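Local coordinates for protein dermonecrotic toxin (Pasteurella multocida, PDB 2EBF) that is a potent mitogen and dermonecrotic toxin that induces bone resorption and is associated with the severe progressive form of atrophic rhinitis in pigs, at residues A[649-654]-A[730-735]; A[566-571]-A[716-721]; A[572-577]-A[708-713]; A[41-46]-A[735-740]. All blocks are in the same frame, centred on the assembly; numbering follows the deposited sequence.

Interactions 1, 2 and 3 all lie in the C3 domain of the toxin's C-terminal region and gather on one antiparallel sheet. Strand 717-720 runs between 643-656 and the edge strand 567-568, so interactions 1 and 2 touch, with centres about 9 Å apart. Interaction 3 sets the loop after 567-568 against the end of helix 701-711, about 13 Å from interaction 2 between centres. Interaction 4 joins a loop near the N-terminal end of the model to the C-terminal tail and encloses the other three along the chain. Strand 567-568 and the C-terminal tail thus meet around the same sheet, and the tail ties the N-terminal part of the chain to it.

Interaction 1. Residues A[649-654]-A[730-735]; sequences SITWWR and ALFMPP
Thr-651 and Phe-732 lead this contact, in which the tail after helix 726-730 crosses one face of the antiparallel C3-domain sheet at strand 643-656. The one hydrogen bond across it runs from Thr-651 OG1 to Phe-732 O, 2.7 Å long, with the hydroxyl approaching the carbonyl from 35° outside its plane. Gln-664 O, on the neighbouring strand, is a second carbonyl close to the same hydroxyl.

CH-pi contacts do much of the rest. With OG1 of Thr-651 trans to the backbone N (chi1 -176°), the methyl CG2 is set over the middle of the Phe-732 ring, 3.5 Å from its centroid. Pro-734 makes a second such contact: its CD sits above the six-membered ring of Trp-653, 3.8 Å from the centroid and offset toward the rim.

Plain packing fills in around these. Ser-649 CB leans on Phe-732 CE2 at 3.6 Å, while Ser-649 OG is engaged by Thr-667 and Val-722. Pro-734 CG also touches Trp-652 CA. The indole of Trp-653 is also fixed from outside, its NE1 bonding to Thr-738 OG1. At the indole edge, close to the ring plane, Pro-735 O comes within 3.9 Å of Trp-653 CZ2.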
loop_
_atom_site.group_PDB
_atom_site.type_symbol
_atom_site.label_atom_id
_atom_site.label_comp_id
_atom_site.label_asym_id
_atom_site.label_seq_id
_atom_site.Cartn_x
_atom_site.Cartn_y
_atom_site.Cartn_z
ATOM N N SER A 649 19.949 -23.435 12.748
ATOM C CA SER A 649 19.160 -24.217 13.678
ATOM C C SER A 649 17.690 -24.104 13.308
ATOM O O SER A 649 17.230 -23.083 12.789
ATOM C CB SER A 649 19.387 -23.726 15.107
ATOM O OG SER A 649 20.757 -23.770 15.428
ATOM N N ILE A 650 16.952 -25.173 13.553
ATOM C CA ILE A 650 15.527 -25.179 13.299
ATOM C C ILE A 650 14.813 -25.782 14.498
ATOM O O ILE A 650 15.283 -26.757 15.075
ATOM C CB ILE A 650 15.189 -25.931 11.993
ATOM C CG1 ILE A 650 13.680 -25.859 11.735
ATOM C CG2 ILE A 650 15.730 -27.383 12.033
ATOM C CD1 ILE A 650 13.245 -26.299 10.343
ATOM N N THR A 651 13.681 -25.191 14.865
ATOM C CA THR A 651 12.905 -25.650 16.014
ATOM C C THR A 651 11.420 -25.629 15.657
ATOM O O THR A 651 10.994 -24.834 14.831
ATOM C CB THR A 651 13.200 -24.805 17.276
ATOM O OG1 THR A 651 12.490 -25.342 18.397
ATOM C CG2 THR A 651 12.824 -23.328 17.069
ATOM N N TRP A 652 10.637 -26.503 16.280
ATOM C CA TRP A 652 9.241 -26.671 15.885
ATOM C C TRP A 652 8.441 -27.258 17.039
ATOM O O TRP A 652 8.999 -27.585 18.088
ATOM C CB TRP A 652 9.119 -27.554 14.621
ATOM C CG TRP A 652 9.575 -28.984 14.805
ATOM C CD1 TRP A 652 8.814 -30.044 15.229
ATOM C CD2 TRP A 652 10.889 -29.503 14.566
ATOM N NE1 TRP A 652 9.581 -31.188 15.284
ATOM C CE2 TRP A 652 10.857 -30.886 14.878
ATOM C CE3 TRP A 652 12.101 -28.931 14.139
ATOM C CZ2 TRP A 652 11.986 -31.705 14.772
ATOM C CZ3 TRP A 652 13.227 -29.752 14.024
ATOM C CH2 TRP A 652 13.156 -31.127 14.338
ATOM N N TRP A 653 7.135 -27.372 16.833
ATOM C CA TRP A 653 6.256 -27.941 17.848
ATOM C C TRP A 653 5.865 -29.347 17.463
ATOM O O TRP A 653 5.728 -29.673 16.269
ATOM C CB TRP A 653 4.986 -27.093 18.039
ATOM C CG TRP A 653 5.253 -25.652 18.318
ATOM C CD1 TRP A 653 5.038 -24.614 17.462
ATOM C CD2 TRP A 653 5.813 -25.080 19.517
ATOM N NE1 TRP A 653 5.415 -23.433 18.042
ATOM C CE2 TRP A 653 5.897 -23.684 19.304
ATOM C CE3 TRP A 653 6.239 -25.608 20.750
ATOM C CZ2 TRP A 653 6.376 -22.796 20.278
ATOM C CZ3 TRP A 653 6.730 -24.716 21.727
ATOM C CH2 TRP A 653 6.809 -23.328 21.472
ATOM N N ARG A 654 5.677 -30.182 18.476
ATOM C CA ARG A 654 5.269 -31.562 18.250
ATOM C C ARG A 654 4.138 -31.929 19.213
ATOM O O ARG A 654 4.228 -31.658 20.415
ATOM C CB ARG A 654 6.451 -32.513 18.448
ATOM C CG ARG A 654 6.165 -33.962 18.036
ATOM C CD ARG A 654 6.616 -34.911 19.126
ATOM N NE ARG A 654 7.950 -35.415 18.900
ATOM C CZ ARG A 654 8.730 -35.967 19.830
ATOM N NH1 ARG A 654 8.330 -36.076 21.095
ATOM N NH2 ARG A 654 9.930 -36.398 19.488
ATOM N N ALA A 730 19.105 -26.709 23.548
ATOM C CA ALA A 730 18.073 -27.505 24.258
ATOM C C ALA A 730 16.747 -26.771 24.474
ATOM O O ALA A 730 15.658 -27.382 24.432
ATOM C CB ALA A 730 18.622 -28.016 25.593
ATOM N N LEU A 731 16.845 -25.463 24.706
ATOM C CA LEU A 731 15.673 -24.619 24.978
ATOM C C LEU A 731 15.310 -23.687 23.814
ATOM O O LEU A 731 14.475 -22.791 23.965
ATOM C CB LEU A 731 15.886 -23.841 26.293
ATOM C CG LEU A 731 15.797 -24.703 27.562
ATOM C CD1 LEU A 731 16.201 -23.904 28.796
ATOM C CD2 LEU A 731 14.384 -25.250 27.731
ATOM N N PHE A 732 15.909 -23.928 22.646
ATOM C CA PHE A 732 15.568 -23.206 21.414
ATOM C C PHE A 732 14.178 -23.611 20.925
ATOM O O PHE A 732 13.940 -24.766 20.567
ATOM C CB PHE A 732 16.621 -23.454 20.317
ATOM C CG PHE A 732 16.325 -22.754 19.000
ATOM C CD1 PHE A 732 15.925 -21.408 18.963
ATOM C CD2 PHE A 732 16.485 -23.435 17.800
ATOM C CE1 PHE A 732 15.669 -20.762 17.747
ATOM C CE2 PHE A 732 16.229 -22.804 16.581
ATOM C CZ PHE A 732 15.825 -21.456 16.552
ATOM N N MET A 733 13.259 -22.653 20.940
ATOM C CA MET A 733 11.865 -22.924 20.559
ATOM C C MET A 733 11.298 -21.834 19.672
ATOM O O MET A 733 11.826 -20.721 19.656
ATOM C CB MET A 733 10.974 -23.194 21.799
ATOM C CG MET A 733 11.002 -22.152 22.894
ATOM S SD MET A 733 10.086 -22.697 24.389
ATOM C CE MET A 733 11.247 -23.796 25.195
ATOM N N PRO A 734 10.250 -22.159 18.878
ATOM C CA PRO A 734 9.667 -21.151 17.997
ATOM C C PRO A 734 9.082 -19.983 18.795
ATOM O O PRO A 734 8.878 -20.119 20.017
ATOM C CB PRO A 734 8.537 -21.912 17.287
ATOM C CG PRO A 734 8.929 -23.381 17.376
ATOM C CD PRO A 734 9.567 -23.464 18.747
ATOM N N PRO A 735 8.835 -18.830 18.126
ATOM C CA PRO A 735 8.126 -17.747 18.789
ATOM C C PRO A 735 6.861 -18.281 19.461
ATOM O O PRO A 735 6.142 -19.109 18.887
ATOM C CB PRO A 735 7.787 -16.798 17.640
ATOM C CG PRO A 735 8.954 -16.968 16.710
ATOM C CD PRO A 735 9.197 -18.466 16.740
#

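Interaction 2. Residues A[566-571]-A[716-721]; sequences GKILGL and NPFVEY
Lys-567 and Val-719 form the hydrogen-bonded pair of a short antiparallel ladder, by which strand 567-568 edges the C3-domain sheet beside 717-720. Val-719 N reaches Lys-567 O at 2.7 Å and nearly straight, and Lys-567 N returns a bond of 2.9 Å to Val-719 O. Leu-569 N extends the ladder to Pro-717 O.

Ile-568 and Phe-718 make the next, non-hydrogen-bonded pair and share a face of the sheet. Phe-718 holds CG opposite its backbone N (chi1 -178°), which lays the ring against the Lys-567 backbone, CD1 3.3 Å from Lys-567 O and 3.7 Å from Ile-568 CG1. On the other side, Leu-569 packs its CG on Val-719 CG2 and its CB on Pro-717 CG, with Ile-650 of the next strand behind.

Farther out, Tyr-721 offers its ring edge to Gly-566 CA and sends its OH to Asp-702. At the opposite end Asn-716 is steadied by Thr-738 O and Tyr-41 O, both bonded to ND2, and its OD1 lies 3.1 Å from Leu-571 C.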
loop_
_atom_site.group_PDB
_atom_site.type_symbol
_atom_site.label_atom_id
_atom_site.label_comp_id
_atom_site.label_asym_id
_atom_site.label_seq_id
_atom_site.Cartn_x
_atom_site.Cartn_y
_atom_site.Cartn_z
ATOM N N GLY A 566 15.695 -14.567 12.109
ATOM C CA GLY A 566 15.692 -15.444 10.963
ATOM C C GLY A 566 14.269 -15.581 10.472
ATOM O O GLY A 566 13.730 -14.635 9.907
ATOM N N LYS A 567 13.627 -16.727 10.696
ATOM C CA LYS A 567 12.454 -16.994 9.871
ATOM C C LYS A 567 11.471 -18.063 10.345
ATOM O O LYS A 567 11.866 -19.178 10.655
ATOM C CB LYS A 567 12.928 -17.330 8.452
ATOM C CG LYS A 567 11.808 -17.442 7.429
ATOM C CD LYS A 567 12.319 -17.903 6.082
ATOM C CE LYS A 567 11.165 -18.030 5.081
ATOM N NZ LYS A 567 10.336 -16.770 5.030
ATOM N N ILE A 568 10.188 -17.703 10.358
ATOM C CA ILE A 568 9.102 -18.682 10.421
ATOM C C ILE A 568 8.924 -19.263 9.033
ATOM O O ILE A 568 8.610 -18.539 8.093
ATOM C CB ILE A 568 7.768 -18.029 10.885
ATOM C CG1 ILE A 568 7.918 -17.462 12.305
ATOM C CG2 ILE A 568 6.608 -19.037 10.812
ATOM C CD1 ILE A 568 6.827 -16.468 12.695
ATOM N N LEU A 569 9.132 -20.571 8.901
ATOM C CA LEU A 569 9.076 -21.224 7.608
ATOM C C LEU A 569 7.662 -21.204 7.073
ATOM O O LEU A 569 7.453 -20.992 5.888
ATOM C CB LEU A 569 9.571 -22.668 7.702
ATOM C CG LEU A 569 11.068 -22.929 7.651
ATOM C CD1 LEU A 569 11.273 -24.400 7.319
ATOM C CD2 LEU A 569 11.751 -22.048 6.594
ATOM N N GLY A 570 6.702 -21.427 7.967
ATOM C CA GLY A 570 5.275 -21.348 7.639
ATOM C C GLY A 570 4.459 -21.657 8.884
ATOM O O GLY A 570 4.907 -22.399 9.760
ATOM N N LEU A 571 3.251 -21.106 8.947
ATOM C CA LEU A 571 2.325 -21.388 10.043
ATOM C C LEU A 571 1.434 -22.539 9.623
ATOM O O LEU A 571 0.239 -22.374 9.379
ATOM C CB LEU A 571 1.511 -20.141 10.421
ATOM C CG LEU A 571 2.312 -18.987 11.039
ATOM C CD1 LEU A 571 1.437 -17.751 11.336
ATOM C CD2 LEU A 571 2.999 -19.468 12.279
ATOM N N ASN A 716 4.682 -25.356 12.647
ATOM C CA ASN A 716 5.112 -23.966 12.771
ATOM C C ASN A 716 6.624 -23.803 12.984
ATOM O O ASN A 716 7.054 -23.130 13.924
ATOM C CB ASN A 716 4.289 -23.235 13.847
ATOM C CG ASN A 716 2.790 -23.273 13.574
ATOM O OD1 ASN A 716 2.351 -23.564 12.446
ATOM N ND2 ASN A 716 1.990 -22.978 14.606
ATOM N N PRO A 717 7.436 -24.405 12.089
ATOM C CA PRO A 717 8.888 -24.405 12.263
ATOM C C PRO A 717 9.514 -23.020 12.139
ATOM O O PRO A 717 9.016 -22.165 11.398
ATOM C CB PRO A 717 9.391 -25.355 11.164
ATOM C CG PRO A 717 8.299 -25.413 10.163
ATOM C CD PRO A 717 7.019 -25.114 10.861
ATOM N N PHE A 718 10.565 -22.805 12.923
ATOM C CA PHE A 718 11.285 -21.541 12.974
ATOM C C PHE A 718 12.789 -21.783 12.804
ATOM O O PHE A 718 13.362 -22.664 13.449
ATOM C CB PHE A 718 11.035 -20.891 14.328
ATOM C CG PHE A 718 11.673 -19.572 14.490
ATOM C CD1 PHE A 718 11.198 -18.457 13.794
ATOM C CD2 PHE A 718 12.720 -19.413 15.395
ATOM C CE1 PHE A 718 11.787 -17.208 13.981
ATOM C CE2 PHE A 718 13.313 -18.182 15.582
ATOM C CZ PHE A 718 12.847 -17.074 14.879
ATOM N N VAL A 719 13.422 -20.979 11.956
ATOM C CA VAL A 719 14.850 -21.127 11.651
ATOM C C VAL A 719 15.626 -19.916 12.163
ATOM O O VAL A 719 15.190 -18.766 11.990
ATOM C CB VAL A 719 15.072 -21.325 10.134
ATOM C CG1 VAL A 719 16.566 -21.409 9.767
ATOM C CG2 VAL A 719 14.367 -22.603 9.660
ATOM N N GLU A 720 16.739 -20.169 12.838
ATOM C CA GLU A 720 17.727 -19.127 13.085
ATOM C C GLU A 720 19.022 -19.532 12.402
ATOM O O GLU A 720 19.453 -20.683 12.510
ATOM C CB GLU A 720 17.969 -18.921 14.577
ATOM C CG GLU A 720 16.885 -18.097 15.268
ATOM C CD GLU A 720 17.197 -17.830 16.743
ATOM O OE1 GLU A 720 16.250 -17.502 17.511
ATOM O OE2 GLU A 720 18.379 -17.936 17.131
ATOM N N TYR A 721 19.651 -18.583 11.716
ATOM C CA TYR A 721 20.851 -18.866 10.918
ATOM C C TYR A 721 22.158 -18.812 11.730
ATOM O O TYR A 721 23.094 -18.070 11.393
ATOM C CB TYR A 721 20.871 -17.950 9.692
ATOM C CG TYR A 721 19.665 -18.192 8.802
ATOM C CD1 TYR A 721 19.673 -19.209 7.857
ATOM C CD2 TYR A 721 18.497 -17.428 8.941
ATOM C CE1 TYR A 721 18.549 -19.461 7.046
ATOM C CE2 TYR A 721 17.375 -17.669 8.141
ATOM C CZ TYR A 721 17.407 -18.683 7.199
ATOM O OH TYR A 721 16.298 -18.918 6.401
#

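Interaction 3. Residues A[572-577]-A[708-713]; sequences KQFKLT and IAQRNR
Gln-573 starts the contact by laying its extended side chain across Arg-713, with CG 3.3 Å from Arg-713 O. Phe-574 follows, its CB against Ala-709 CB at 4.2 Å and its ring presenting an edge to Gln-710 CG; one face of that ring carries Lys-572 CE. The carbonyl of Phe-574 points at the end of helix 701-711, where Arg-713 CA gives it a CA-H...O contact of 3.0 Å.

That approach depends on how the helix stops. Arg-713, with positive phi, is the C-prime residue of a Schellman motif, Ala-714 N returning to Ala-709 O and Arg-713 N to Gln-710 O.

Next, Lys-575 lies over Arg-713, CG above one face of the guanidinium and toward its rim, while its backbone O rests 3.3 Å from Gln-710 CG. Leu-576 brings CD1 onto Gln-710 CB at 3.6 Å. Water takes over the polar work here: one molecule accepts from Leu-576 N and gives a weak bond to Gln-710 O, and another accepts from Thr-577 N and donates to Gln-710 OE1.

Between the segments the loop is held by aliphatic packing and water bridges, with backbone bonds of Phe-574 to Ala-714 and Lys-572 to Asn-716 just beyond the helix. Phe-574 O is buried with no conventional partner in the model, and Lys-575 NZ stands 5.0 Å from Arg-713 NH2, a spacing at which the like charges probably disfavour each other slightly.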
loop_
_atom_site.group_PDB
_atom_site.type_symbol
_atom_site.label_atom_id
_atom_site.label_comp_id
_atom_site.label_asym_id
_atom_site.label_seq_id
_atom_site.Cartn_x
_atom_site.Cartn_y
_atom_site.Cartn_z
ATOM N N LYS A 572 2.048 -23.717 9.555
ATOM C CA LYS A 572 1.373 -24.938 9.166
ATOM C C LYS A 572 2.213 -26.119 9.621
ATOM O O LYS A 572 3.316 -25.937 10.146
ATOM C CB LYS A 572 1.202 -24.976 7.649
ATOM C CG LYS A 572 2.513 -24.954 6.869
ATOM C CD LYS A 572 2.262 -25.270 5.407
ATOM C CE LYS A 572 3.564 -25.521 4.677
ATOM N NZ LYS A 572 3.336 -25.726 3.230
ATOM N N GLN A 573 1.677 -27.321 9.451
ATOM C CA GLN A 573 2.487 -28.518 9.621
ATOM C C GLN A 573 3.153 -28.876 8.297
ATOM O O GLN A 573 2.495 -28.971 7.257
ATOM C CB GLN A 573 1.663 -29.696 10.130
ATOM C CG GLN A 573 2.517 -30.931 10.441
ATOM C CD GLN A 573 1.729 -32.053 11.067
ATOM O OE1 GLN A 573 2.210 -32.732 11.976
ATOM N NE2 GLN A 573 0.512 -32.261 10.588
ATOM N N PHE A 574 4.462 -29.073 8.339
ATOM C CA PHE A 574 5.194 -29.478 7.152
ATOM C C PHE A 574 5.170 -30.990 7.005
ATOM O O PHE A 574 5.077 -31.707 7.999
ATOM C CB PHE A 574 6.613 -28.917 7.198
ATOM C CG PHE A 574 6.681 -27.439 6.907
ATOM C CD1 PHE A 574 7.296 -26.975 5.753
ATOM C CD2 PHE A 574 6.098 -26.516 7.763
ATOM C CE1 PHE A 574 7.352 -25.609 5.470
ATOM C CE2 PHE A 574 6.142 -25.148 7.480
ATOM C CZ PHE A 574 6.766 -24.697 6.336
ATOM N N LYS A 575 5.196 -31.457 5.756
ATOM C CA LYS A 575 5.134 -32.885 5.431
ATOM C C LYS A 575 5.933 -33.153 4.167
ATOM O O LYS A 575 6.112 -32.268 3.328
ATOM C CB LYS A 575 3.693 -33.344 5.179
ATOM C CG LYS A 575 2.692 -32.985 6.264
ATOM C CD LYS A 575 1.275 -33.004 5.718
ATOM C CE LYS A 575 0.314 -32.306 6.665
ATOM N NZ LYS A 575 -1.054 -32.267 6.060
ATOM N N LEU A 576 6.401 -34.387 4.040
ATOM C CA LEU A 576 7.028 -34.864 2.819
ATOM C C LEU A 576 5.988 -34.892 1.687
ATOM O O LEU A 576 4.865 -35.352 1.891
ATOM C CB LEU A 576 7.596 -36.262 3.061
ATOM C CG LEU A 576 9.086 -36.565 3.291
ATOM C CD1 LEU A 576 9.982 -35.360 3.410
ATOM C CD2 LEU A 576 9.276 -37.522 4.459
ATOM N N THR A 577 6.366 -34.377 0.516
ATOM C CA THR A 577 5.479 -34.312 -0.652
ATOM C C THR A 577 5.450 -35.669 -1.329
ATOM O O THR A 577 4.382 -36.251 -1.547
ATOM C CB THR A 577 5.945 -33.230 -1.665
ATOM O OG1 THR A 577 5.469 -31.947 -1.248
ATOM C CG2 THR A 577 5.414 -33.516 -3.082
ATOM N N ILE A 708 14.488 -31.026 6.932
ATOM C CA ILE A 708 14.339 -31.394 8.335
ATOM C C ILE A 708 12.897 -31.175 8.821
ATOM O O ILE A 708 12.339 -32.015 9.520
ATOM C CB ILE A 708 15.357 -30.607 9.232
ATOM C CG1 ILE A 708 16.814 -30.939 8.832
ATOM C CG2 ILE A 708 15.147 -30.934 10.692
ATOM C CD1 ILE A 708 17.205 -32.435 8.943
ATOM N N ALA A 709 12.299 -30.045 8.457
ATOM C CA ALA A 709 10.929 -29.755 8.872
ATOM C C ALA A 709 9.953 -30.787 8.295
ATOM O O ALA A 709 9.080 -31.291 8.995
ATOM C CB ALA A 709 10.527 -28.336 8.459
ATOM N N GLN A 710 10.124 -31.112 7.022
ATOM C CA GLN A 710 9.224 -32.055 6.347
ATOM C C GLN A 710 9.345 -33.470 6.907
ATOM O O GLN A 710 8.337 -34.129 7.201
ATOM C CB GLN A 710 9.475 -32.041 4.839
ATOM C CG GLN A 710 8.969 -30.778 4.153
ATOM C CD GLN A 710 9.116 -30.807 2.646
ATOM O OE1 GLN A 710 9.905 -31.573 2.090
ATOM N NE2 GLN A 710 8.365 -29.940 1.971
ATOM N N ARG A 711 10.581 -33.932 7.086
ATOM C CA ARG A 711 10.811 -35.286 7.602
ATOM C C ARG A 711 10.203 -35.463 8.984
ATOM O O ARG A 711 9.672 -36.539 9.318
ATOM C CB ARG A 711 12.305 -35.628 7.615
ATOM C CG ARG A 711 12.845 -35.937 6.238
ATOM C CD ARG A 711 14.355 -35.917 6.176
ATOM N NE ARG A 711 14.992 -36.870 7.086
ATOM C CZ ARG A 711 16.301 -36.882 7.329
ATOM N NH1 ARG A 711 17.082 -36.008 6.719
ATOM N NH2 ARG A 711 16.831 -37.762 8.167
ATOM N N ASN A 712 10.260 -34.396 9.771
ATOM C CA ASN A 712 9.783 -34.424 11.138
ATOM C C ASN A 712 8.333 -33.988 11.317
ATOM O O ASN A 712 7.859 -33.860 12.455
ATOM C CB ASN A 712 10.709 -33.583 12.018
ATOM C CG ASN A 712 12.017 -34.278 12.296
ATOM O OD1 ASN A 712 12.062 -35.285 13.018
ATOM N ND2 ASN A 712 13.092 -33.759 11.722
ATOM N N ARG A 713 7.640 -33.749 10.198
ATOM C CA ARG A 713 6.257 -33.267 10.212
ATOM C C ARG A 713 6.130 -32.094 11.189
ATOM O O ARG A 713 5.229 -32.052 12.032
ATOM C CB ARG A 713 5.277 -34.406 10.533
ATOM C CG ARG A 713 5.322 -35.553 9.489
ATOM C CD ARG A 713 4.391 -36.699 9.861
ATOM N NE ARG A 713 2.988 -36.284 9.803
ATOM C CZ ARG A 713 2.240 -36.315 8.700
ATOM N NH1 ARG A 713 2.752 -36.749 7.551
ATOM N NH2 ARG A 713 0.976 -35.909 8.745
HETATM O O HOH W 1 6.084 -36.263 6.009
HETATM O O HOH W 2 8.973 -33.315 0.022
#

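Interaction 4. Residues A[41-46]-A[735-740]; sequences YSPFRI and PLFTKP
Phe-44 and Phe-737 bring their rings together nearly parallel, 28° between planes, but slid so far apart that they barely overlap, with centroids 5.9 Å from each other. The touch is at Phe-44 CZ and Phe-737 CE1, 3.7 Å apart. Each ring has a neighbour of its own segment over one face: Pro-43 CG above Phe-44, Thr-738 CG2 above Phe-737. Tyr-41 meets Pro-740 with its edge, CD2 lying 3.9 Å from Pro-740 CB close to the ring plane.

Pro-43 wedges in beside the phenylalanines, its CB 3.6 Å from Phe-737 O. With CG between its backbone N and carbonyl carbon (chi1 86°), the Phe-737 ring reaches Pro-43 and Phe-44 through CD1 and CE1.

Both loops are shaped internally. In 41-46 a type I turn runs from Ser-42 to Arg-45, and Ser-42 OG accepts from Phe-44 N in an ST turn. In 735-740 Pro-735 O is gripped twice by Thr-738, from its N, which closes the 3-10 turn, and from OG1 at 2.6 Å, in the carbonyl plane.

Across the contact itself apolar side chains pack directly. Polar links between the N-terminal loop and the tail come from Asn-716, whose ND2 bonds both Tyr-41 O and Thr-738 O, and from Arg-741, whose NH2 bonds Phe-737 O and whose O accepts from Arg-45 NH2.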
loop_
_atom_site.group_PDB
_atom_site.type_symbol
_atom_site.label_atom_id
_atom_site.label_comp_id
_atom_site.label_asym_id
_atom_site.label_seq_id
_atom_site.Cartn_x
_atom_site.Cartn_y
_atom_site.Cartn_z
ATOM N N TYR A 41 -3.264 -25.418 12.745
ATOM C CA TYR A 41 -2.230 -25.086 13.732
ATOM C C TYR A 41 -1.827 -23.617 13.720
ATOM O O TYR A 41 -1.062 -23.184 14.580
ATOM C CB TYR A 41 -0.983 -25.946 13.526
ATOM C CG TYR A 41 -1.197 -27.420 13.758
ATOM C CD1 TYR A 41 -1.163 -28.312 12.692
ATOM C CD2 TYR A 41 -1.437 -27.923 15.039
ATOM C CE1 TYR A 41 -1.358 -29.660 12.887
ATOM C CE2 TYR A 41 -1.636 -29.284 15.246
ATOM C CZ TYR A 41 -1.590 -30.139 14.160
ATOM O OH TYR A 41 -1.781 -31.483 14.327
ATOM N N SER A 42 -2.314 -22.860 12.743
ATOM C CA SER A 42 -1.988 -21.440 12.656
ATOM C C SER A 42 -2.738 -20.641 13.719
ATOM O O SER A 42 -3.931 -20.869 13.917
ATOM C CB SER A 42 -2.351 -20.895 11.280
ATOM O OG SER A 42 -2.013 -19.521 11.220
ATOM N N PRO A 43 -2.047 -19.698 14.406
ATOM C CA PRO A 43 -2.775 -18.803 15.302
ATOM C C PRO A 43 -3.773 -17.910 14.561
ATOM O O PRO A 43 -4.694 -17.377 15.185
ATOM C CB PRO A 43 -1.662 -17.929 15.921
ATOM C CG PRO A 43 -0.526 -18.013 14.941
ATOM C CD PRO A 43 -0.598 -19.408 14.395
ATOM N N PHE A 44 -3.600 -17.761 13.247
ATOM C CA PHE A 44 -4.403 -16.816 12.457
ATOM C C PHE A 44 -5.504 -17.484 11.655
ATOM O O PHE A 44 -5.884 -17.005 10.589
ATOM C CB PHE A 44 -3.498 -15.980 11.538
ATOM C CG PHE A 44 -2.427 -15.224 12.285
ATOM C CD1 PHE A 44 -1.132 -15.129 11.778
ATOM C CD2 PHE A 44 -2.710 -14.643 13.509
ATOM C CE1 PHE A 44 -0.132 -14.438 12.482
ATOM C CE2 PHE A 44 -1.711 -13.962 14.242
ATOM C CZ PHE A 44 -0.422 -13.854 13.711
ATOM N N ARG A 45 -6.035 -18.579 12.174
ATOM C CA ARG A 45 -6.992 -19.361 11.393
ATOM C C ARG A 45 -8.426 -18.798 11.449
ATOM O O ARG A 45 -9.320 -19.291 10.763
ATOM C CB ARG A 45 -6.940 -20.832 11.803
ATOM C CG ARG A 45 -7.291 -21.091 13.232
ATOM C CD ARG A 45 -7.199 -22.576 13.541
ATOM N NE ARG A 45 -7.645 -22.837 14.902
ATOM C CZ ARG A 45 -6.892 -22.680 15.986
ATOM N NH1 ARG A 45 -5.624 -22.268 15.885
ATOM N NH2 ARG A 45 -7.406 -22.942 17.178
ATOM N N ILE A 46 -8.630 -17.748 12.246
ATOM C CA ILE A 46 -9.942 -17.055 12.317
ATOM C C ILE A 46 -11.063 -18.062 12.608
ATOM O O ILE A 46 -12.081 -18.140 11.900
ATOM C CB ILE A 46 -10.228 -16.185 11.049
ATOM C CG1 ILE A 46 -9.054 -15.240 10.760
ATOM C CG2 ILE A 46 -11.468 -15.329 11.227
ATOM C CD1 ILE A 46 -8.242 -15.689 9.617
ATOM N N PRO A 735 8.835 -18.830 18.126
ATOM C CA PRO A 735 8.126 -17.747 18.789
ATOM C C PRO A 735 6.861 -18.281 19.461
ATOM O O PRO A 735 6.142 -19.109 18.887
ATOM C CB PRO A 735 7.787 -16.798 17.640
ATOM C CG PRO A 735 8.954 -16.968 16.710
ATOM C CD PRO A 735 9.197 -18.466 16.740
ATOM N N LEU A 736 6.627 -17.832 20.685
ATOM C CA LEU A 736 5.579 -18.430 21.522
ATOM C C LEU A 736 4.149 -18.232 21.010
ATOM O O LEU A 736 3.285 -19.072 21.271
ATOM C CB LEU A 736 5.727 -17.976 22.975
ATOM C CG LEU A 736 7.000 -18.446 23.691
ATOM C CD1 LEU A 736 7.011 -17.952 25.122
ATOM C CD2 LEU A 736 7.199 -19.992 23.612
ATOM N N PHE A 737 3.906 -17.156 20.261
ATOM C CA PHE A 737 2.584 -16.949 19.652
ATOM C C PHE A 737 2.231 -18.048 18.642
ATOM O O PHE A 737 1.055 -18.211 18.290
ATOM C CB PHE A 737 2.451 -15.544 19.024
ATOM C CG PHE A 737 2.964 -15.450 17.603
ATOM C CD1 PHE A 737 2.101 -15.611 16.514
ATOM C CD2 PHE A 737 4.309 -15.193 17.362
ATOM C CE1 PHE A 737 2.587 -15.519 15.201
ATOM C CE2 PHE A 737 4.807 -15.090 16.070
ATOM C CZ PHE A 737 3.949 -15.250 14.982
ATOM N N THR A 738 3.236 -18.819 18.209
ATOM C CA THR A 738 3.013 -19.928 17.271
ATOM C C THR A 738 2.768 -21.287 17.937
ATOM O O THR A 738 2.432 -22.251 17.248
ATOM C CB THR A 738 4.163 -20.094 16.239
ATOM O OG1 THR A 738 5.340 -20.576 16.898
ATOM C CG2 THR A 738 4.471 -18.761 15.517
ATOM N N LYS A 739 2.952 -21.390 19.255
ATOM C CA LYS A 739 2.570 -22.633 19.933
ATOM C C LYS A 739 1.064 -22.862 19.700
ATOM O O LYS A 739 0.254 -21.981 19.981
ATOM C CB LYS A 739 2.940 -22.626 21.427
ATOM C CG LYS A 739 2.594 -23.942 22.131
ATOM C CD LYS A 739 3.391 -24.161 23.401
ATOM C CE LYS A 739 2.887 -25.394 24.140
ATOM N NZ LYS A 739 3.575 -25.594 25.451
ATOM N N PRO A 740 0.701 -24.014 19.113
ATOM C CA PRO A 740 -0.688 -24.226 18.697
ATOM C C PRO A 740 -1.711 -24.037 19.807
ATOM O O PRO A 740 -1.533 -24.544 20.911
ATOM C CB PRO A 740 -0.677 -25.669 18.177
ATOM C CG PRO A 740 0.720 -25.838 17.652
ATOM C CD PRO A 740 1.555 -25.153 18.715
#